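Local atomic coordinates of type IV pilus secretin PilQ family protein (Vibrio cholerae, PDB entry 6W6M), a protein that probably forms, as a ring of fourteen subunits, the outer-membrane channel through which the type IVa competence pilus passes. Residues A[474-488]-A[500-514]. Residues are numbered along the deposited sequence; the frame is centred on the assembly and turned at random.
Sequences NRLVLDLSVTQDRRG and SIDTQRIGTQVLVNN
The guanidinium of Arg-505 receives Asp-485 at its edge, near its own plane, while the methyl CG2 of Thr-503 sits over one face, 3.6 Å above the plane and displaced toward the rim. The salt bridge from Arg-505 NH2 to Asp-485 OD2 is long, 3.5 Å, and as a hydrogen bond weak, though straight (167°); NH1 of the same arginine forms a salt bridge with Glu-441 of a second subunit, so two carboxylates share the charge. Near the other end, the Arg-475 guanidinium and the Asn-513 amide lie side by side with planes 15° apart, joined by a weak NE to OD1 hydrogen bond, the oxygen approaching obliquely; ND2 of Asn-513 bonds to Glu-516. Asp-479 and Gln-509 also run alongside, but carboxylate and amide planes stand nearly perpendicular (86°), and OD1 faces the Gln-509 chain without bonding to OE1, both being acceptors. The two strands form an antiparallel beta hairpin of the secretin domain, hydrogen-bonded pairs (Leu-476/Val-512 to Val-482/Ile-506, then Arg-486/Asp-502) alternating with non-hydrogen-bonded ones; Leu-480 N to Thr-508 O measures 2.9 Å. Residues 501-507 continue the sheet into the second subunit. Leu-476, Leu-478, Leu-480 and Val-482 share one face with Val-510, Val-512 and Ile-506. Here CD1 of Leu-480 reaches CG2 of Val-510, and Leu-520 of strand 518-534 packs against both residues. Further along, Gln-484 NE2 bonds weakly to Gln-504 OE1 (3.1 Å); NE2 of Gln-504 in turn bonds to OE1 of Gln-438 of the second subunit.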
loop_
_atom_site.group_PDB
_atom_site.type_symbol
_atom_site.label_atom_id
_atom_site.label_comp_id
_atom_site.label_asym_id
_atom_site.label_seq_id
_atom_site.Cartn_x
_atom_site.Cartn_y
_atom_site.Cartn_z
ATOM N N ASN A 474 -30.746 49.194 -24.919
ATOM C CA ASN A 474 -30.735 49.813 -23.592
ATOM C C ASN A 474 -31.224 48.844 -22.509
ATOM O O ASN A 474 -32.188 49.108 -21.794
ATOM C CB ASN A 474 -31.579 51.090 -23.607
ATOM C CG ASN A 474 -31.004 52.185 -22.742
ATOM O OD1 ASN A 474 -29.804 52.436 -22.750
ATOM N ND2 ASN A 474 -31.863 52.842 -21.984
ATOM N N ARG A 475 -30.532 47.714 -22.386
ATOM C CA ARG A 475 -30.948 46.656 -21.478
ATOM C C ARG A 475 -29.736 45.870 -21.004
ATOM O O ARG A 475 -28.695 45.867 -21.658
ATOM C CB ARG A 475 -31.926 45.699 -22.147
ATOM C CG ARG A 475 -33.339 46.189 -22.254
ATOM C CD ARG A 475 -34.125 45.193 -23.053
ATOM N NE ARG A 475 -35.544 45.486 -23.086
ATOM C CZ ARG A 475 -36.431 44.716 -23.698
ATOM N NH1 ARG A 475 -37.716 45.039 -23.690
ATOM N NH2 ARG A 475 -36.029 43.616 -24.317
ATOM N N LEU A 476 -29.888 45.188 -19.873
ATOM C CA LEU A 476 -28.833 44.383 -19.281
ATOM C C LEU A 476 -29.307 42.954 -19.067
ATOM O O LEU A 476 -30.465 42.713 -18.723
ATOM C CB LEU A 476 -28.389 44.952 -17.931
ATOM C CG LEU A 476 -27.483 46.167 -17.750
ATOM C CD1 LEU A 476 -26.200 45.981 -18.492
ATOM C CD2 LEU A 476 -28.162 47.450 -18.144
ATOM N N VAL A 477 -28.396 42.009 -19.257
ATOM C CA VAL A 477 -28.591 40.618 -18.867
ATOM C C VAL A 477 -27.641 40.376 -17.705
ATOM O O VAL A 477 -26.426 40.534 -17.850
ATOM C CB VAL A 477 -28.324 39.637 -20.015
ATOM C CG1 VAL A 477 -28.423 38.220 -19.518
ATOM C CG2 VAL A 477 -29.284 39.862 -21.147
ATOM N N LEU A 478 -28.176 40.000 -16.547
ATOM C CA LEU A 478 -27.372 39.834 -15.343
ATOM C C LEU A 478 -27.356 38.381 -14.897
ATOM O O LEU A 478 -28.418 37.770 -14.744
ATOM C CB LEU A 478 -27.905 40.714 -14.214
ATOM C CG LEU A 478 -27.849 42.236 -14.357
ATOM C CD1 LEU A 478 -28.554 42.884 -13.205
ATOM C CD2 LEU A 478 -26.437 42.742 -14.445
ATOM N N ASP A 479 -26.154 37.841 -14.668
ATOM C CA ASP A 479 -25.986 36.550 -13.945
ATOM C C ASP A 479 -25.706 36.820 -12.463
ATOM O O ASP A 479 -24.616 37.325 -12.155
ATOM C CB ASP A 479 -24.853 35.717 -14.551
ATOM C CG ASP A 479 -25.226 35.035 -15.856
ATOM O OD1 ASP A 479 -26.436 34.875 -16.109
ATOM O OD2 ASP A 479 -24.301 34.669 -16.607
ATOM N N LEU A 480 -26.654 36.474 -11.587
ATOM C CA LEU A 480 -26.749 37.082 -10.233
ATOM C C LEU A 480 -26.579 35.986 -9.175
ATOM O O LEU A 480 -27.229 34.936 -9.308
ATOM C CB LEU A 480 -28.116 37.757 -10.092
ATOM C CG LEU A 480 -28.362 38.946 -11.015
ATOM C CD1 LEU A 480 -29.796 39.435 -10.888
ATOM C CD2 LEU A 480 -27.386 40.072 -10.718
ATOM N N SER A 481 -25.745 36.237 -8.163
ATOM C CA SER A 481 -25.828 35.499 -6.875
ATOM C C SER A 481 -25.858 36.497 -5.714
ATOM O O SER A 481 -24.942 37.327 -5.633
ATOM C CB SER A 481 -24.678 34.539 -6.733
ATOM O OG SER A 481 -25.145 33.205 -6.629
ATOM N N VAL A 482 -26.874 36.412 -4.854
ATOM C CA VAL A 482 -26.948 37.314 -3.661
ATOM C C VAL A 482 -27.220 36.473 -2.406
ATOM O O VAL A 482 -28.243 35.770 -2.396
ATOM C CB VAL A 482 -28.053 38.372 -3.846
ATOM C CG1 VAL A 482 -28.171 39.293 -2.644
ATOM C CG2 VAL A 482 -27.872 39.172 -5.125
ATOM N N THR A 483 -26.344 36.526 -1.389
ATOM C CA THR A 483 -26.555 35.718 -0.193
ATOM C C THR A 483 -26.445 36.563 1.065
ATOM O O THR A 483 -25.830 37.627 1.071
ATOM C CB THR A 483 -25.560 34.542 -0.068
ATOM O OG1 THR A 483 -24.361 34.979 0.574
ATOM C CG2 THR A 483 -25.207 33.954 -1.410
ATOM N N GLN A 484 -27.020 36.040 2.146
ATOM C CA GLN A 484 -26.917 36.649 3.469
ATOM C C GLN A 484 -26.944 35.561 4.535
ATOM O O GLN A 484 -28.022 35.179 4.985
ATOM C CB GLN A 484 -28.052 37.627 3.689
ATOM C CG GLN A 484 -27.872 38.471 4.900
ATOM C CD GLN A 484 -29.029 39.379 5.133
ATOM O OE1 GLN A 484 -28.879 40.443 5.709
ATOM N NE2 GLN A 484 -30.198 38.967 4.688
ATOM N N ASP A 485 -25.780 35.097 4.974
ATOM C CA ASP A 485 -25.670 34.022 5.955
ATOM C C ASP A 485 -25.130 34.550 7.278
ATOM O O ASP A 485 -24.511 35.606 7.347
ATOM C CB ASP A 485 -24.765 32.903 5.451
ATOM C CG ASP A 485 -25.027 32.545 4.020
ATOM O OD1 ASP A 485 -26.193 32.567 3.592
ATOM O OD2 ASP A 485 -24.052 32.239 3.308
ATOM N N ARG A 486 -25.359 33.769 8.326
ATOM C CA ARG A 486 -24.916 34.097 9.671
ATOM C C ARG A 486 -24.438 32.843 10.376
ATOM O O ARG A 486 -24.610 31.737 9.882
ATOM C CB ARG A 486 -26.069 34.678 10.479
ATOM C CG ARG A 486 -26.557 36.040 10.030
ATOM C CD ARG A 486 -27.808 36.418 10.803
ATOM N NE ARG A 486 -28.908 35.505 10.511
ATOM C CZ ARG A 486 -30.121 35.594 11.044
ATOM N NH1 ARG A 486 -30.399 36.558 11.912
ATOM N NH2 ARG A 486 -31.057 34.715 10.713
ATOM N N ARG A 487 -23.843 33.026 11.545
ATOM C CA ARG A 487 -23.361 31.912 12.347
ATOM C C ARG A 487 -24.484 31.491 13.278
ATOM O O ARG A 487 -25.092 32.335 13.939
ATOM C CB ARG A 487 -22.114 32.318 13.130
ATOM C CG ARG A 487 -21.712 31.359 14.200
ATOM C CD ARG A 487 -20.795 32.012 15.186
ATOM N NE ARG A 487 -20.387 31.079 16.224
ATOM C CZ ARG A 487 -19.627 31.401 17.260
ATOM N NH1 ARG A 487 -19.193 32.639 17.398
ATOM N NH2 ARG A 487 -19.309 30.487 18.157
ATOM N N GLY A 488 -24.780 30.198 13.307
ATOM C CA GLY A 488 -25.866 29.663 14.086
ATOM C C GLY A 488 -25.405 28.988 15.359
ATOM O O GLY A 488 -24.324 29.261 15.889
ATOM N N SER A 500 -23.074 25.502 13.223
ATOM C CA SER A 500 -23.998 25.489 12.099
ATOM C C SER A 500 -24.196 26.901 11.558
ATOM O O SER A 500 -23.827 27.889 12.184
ATOM C CB SER A 500 -25.330 24.867 12.513
ATOM O OG SER A 500 -25.972 25.640 13.499
ATOM N N ILE A 501 -24.786 26.990 10.370
ATOM C CA ILE A 501 -24.915 28.244 9.638
ATOM C C ILE A 501 -26.362 28.435 9.215
ATOM O O ILE A 501 -27.019 27.478 8.803
ATOM C CB ILE A 501 -23.974 28.261 8.413
ATOM C CG1 ILE A 501 -22.519 28.258 8.871
ATOM C CG2 ILE A 501 -24.239 29.453 7.528
ATOM C CD1 ILE A 501 -21.530 28.014 7.781
ATOM N N ASP A 502 -26.859 29.666 9.316
ATOM C CA ASP A 502 -28.195 30.038 8.858
ATOM C C ASP A 502 -28.100 30.860 7.579
ATOM O O ASP A 502 -27.407 31.875 7.553
ATOM C CB ASP A 502 -28.924 30.848 9.922
ATOM C CG ASP A 502 -29.324 30.019 11.105
ATOM O OD1 ASP A 502 -29.303 28.778 11.008
ATOM O OD2 ASP A 502 -29.667 30.606 12.145
ATOM N N THR A 503 -28.832 30.457 6.539
ATOM C CA THR A 503 -28.614 30.971 5.192
ATOM C C THR A 503 -29.875 31.559 4.570
ATOM O O THR A 503 -30.993 31.218 4.947
ATOM C CB THR A 503 -28.063 29.864 4.255
ATOM O OG1 THR A 503 -28.978 28.765 4.193
ATOM C CG2 THR A 503 -26.731 29.355 4.749
ATOM N N GLN A 504 -29.666 32.469 3.616
ATOM C CA GLN A 504 -30.652 32.926 2.639
ATOM C C GLN A 504 -29.925 33.127 1.326
ATOM O O GLN A 504 -28.917 33.827 1.295
ATOM C CB GLN A 504 -31.311 34.239 3.035
ATOM C CG GLN A 504 -32.173 34.171 4.231
ATOM C CD GLN A 504 -32.727 35.516 4.599
ATOM O OE1 GLN A 504 -32.148 36.540 4.275
ATOM N NE2 GLN A 504 -33.856 35.522 5.279
ATOM N N ARG A 505 -30.415 32.527 0.250
ATOM C CA ARG A 505 -29.682 32.532 -1.004
ATOM C C ARG A 505 -30.635 32.651 -2.176
ATOM O O ARG A 505 -31.739 32.118 -2.161
ATOM C CB ARG A 505 -28.838 31.266 -1.162
ATOM C CG ARG A 505 -27.636 31.242 -0.284
ATOM C CD ARG A 505 -26.969 29.899 -0.238
ATOM N NE ARG A 505 -25.888 29.920 0.740
ATOM C CZ ARG A 505 -25.205 28.856 1.144
ATOM N NH1 ARG A 505 -25.485 27.659 0.657
ATOM N NH2 ARG A 505 -24.248 28.989 2.046
ATOM N N ILE A 506 -30.178 33.341 -3.213
ATOM C CA ILE A 506 -30.905 33.395 -4.470
ATOM C C ILE A 506 -29.895 33.523 -5.599
ATOM O O ILE A 506 -28.934 34.291 -5.516
ATOM C CB ILE A 506 -31.951 34.534 -4.469
ATOM C CG1 ILE A 506 -32.800 34.482 -5.729
ATOM C CG2 ILE A 506 -31.311 35.888 -4.323
ATOM C CD1 ILE A 506 -33.995 35.332 -5.658
ATOM N N GLY A 507 -30.108 32.734 -6.641
ATOM C CA GLY A 507 -29.271 32.749 -7.819
ATOM C C GLY A 507 -30.083 32.668 -9.090
ATOM O O GLY A 507 -30.933 31.794 -9.220
ATOM N N THR A 508 -29.838 33.566 -10.040
ATOM C CA THR A 508 -30.700 33.654 -11.212
ATOM C C THR A 508 -29.947 34.234 -12.398
ATOM O O THR A 508 -28.777 34.615 -12.307
ATOM C CB THR A 508 -31.941 34.532 -10.963
ATOM O OG1 THR A 508 -31.556 35.861 -10.593
ATOM C CG2 THR A 508 -32.813 33.952 -9.899
ATOM N N GLN A 509 -30.662 34.311 -13.514
ATOM C CA GLN A 509 -30.292 35.131 -14.659
ATOM C C GLN A 509 -31.514 35.942 -15.049
ATOM O O GLN A 509 -32.585 35.378 -15.257
ATOM C CB GLN A 509 -29.814 34.275 -15.826
ATOM C CG GLN A 509 -29.287 35.083 -16.980
ATOM C CD GLN A 509 -28.667 34.226 -18.048
ATOM O OE1 GLN A 509 -28.543 33.019 -17.896
ATOM N NE2 GLN A 509 -28.273 34.846 -19.138
ATOM N N VAL A 510 -31.370 37.262 -15.121
ATOM C CA VAL A 510 -32.500 38.130 -15.430
ATOM C C VAL A 510 -32.120 39.130 -16.512
ATOM O O VAL A 510 -30.956 39.289 -16.871
ATOM C CB VAL A 510 -33.042 38.876 -14.192
ATOM C CG1 VAL A 510 -33.599 37.895 -13.183
ATOM C CG2 VAL A 510 -31.969 39.760 -13.579
ATOM N N LEU A 511 -33.141 39.822 -17.013
ATOM C CA LEU A 511 -33.038 40.774 -18.115
ATOM C C LEU A 511 -33.815 42.020 -17.717
ATOM O O LEU A 511 -35.035 41.961 -17.556
ATOM C CB LEU A 511 -33.577 40.181 -19.420
ATOM C CG LEU A 511 -34.067 41.184 -20.467
ATOM C CD1 LEU A 511 -32.922 42.068 -20.939
ATOM C CD2 LEU A 511 -34.714 40.464 -21.641
ATOM N N VAL A 512 -33.121 43.140 -17.549
ATOM C CA VAL A 512 -33.701 44.316 -16.910
ATOM C C VAL A 512 -33.300 45.579 -17.665
ATOM O O VAL A 512 -32.191 45.681 -18.193
ATOM C CB VAL A 512 -33.282 44.367 -15.417
ATOM C CG1 VAL A 512 -31.793 44.512 -15.291
ATOM C CG2 VAL A 512 -33.973 45.476 -14.664
ATOM N N ASN A 513 -34.219 46.543 -17.728
ATOM C CA ASN A 513 -33.957 47.805 -18.410
ATOM C C ASN A 513 -32.847 48.575 -17.702
ATOM O O ASN A 513 -32.441 48.249 -16.589
ATOM C CB ASN A 513 -35.218 48.654 -18.482
ATOM C CG ASN A 513 -36.294 48.033 -19.330
ATOM O OD1 ASN A 513 -36.028 47.198 -20.187
ATOM N ND2 ASN A 513 -37.529 48.450 -19.103
ATOM N N ASN A 514 -32.373 49.644 -18.345
ATOM C CA ASN A 514 -31.122 50.267 -17.929
ATOM C C ASN A 514 -31.150 50.775 -16.496
ATOM O O ASN A 514 -30.326 50.343 -15.688
ATOM C CB ASN A 514 -30.753 51.418 -18.859
ATOM C CG ASN A 514 -29.332 51.909 -18.651
ATOM O OD1 ASN A 514 -28.448 51.150 -18.288
ATOM N ND2 ASN A 514 -29.114 53.185 -18.880
#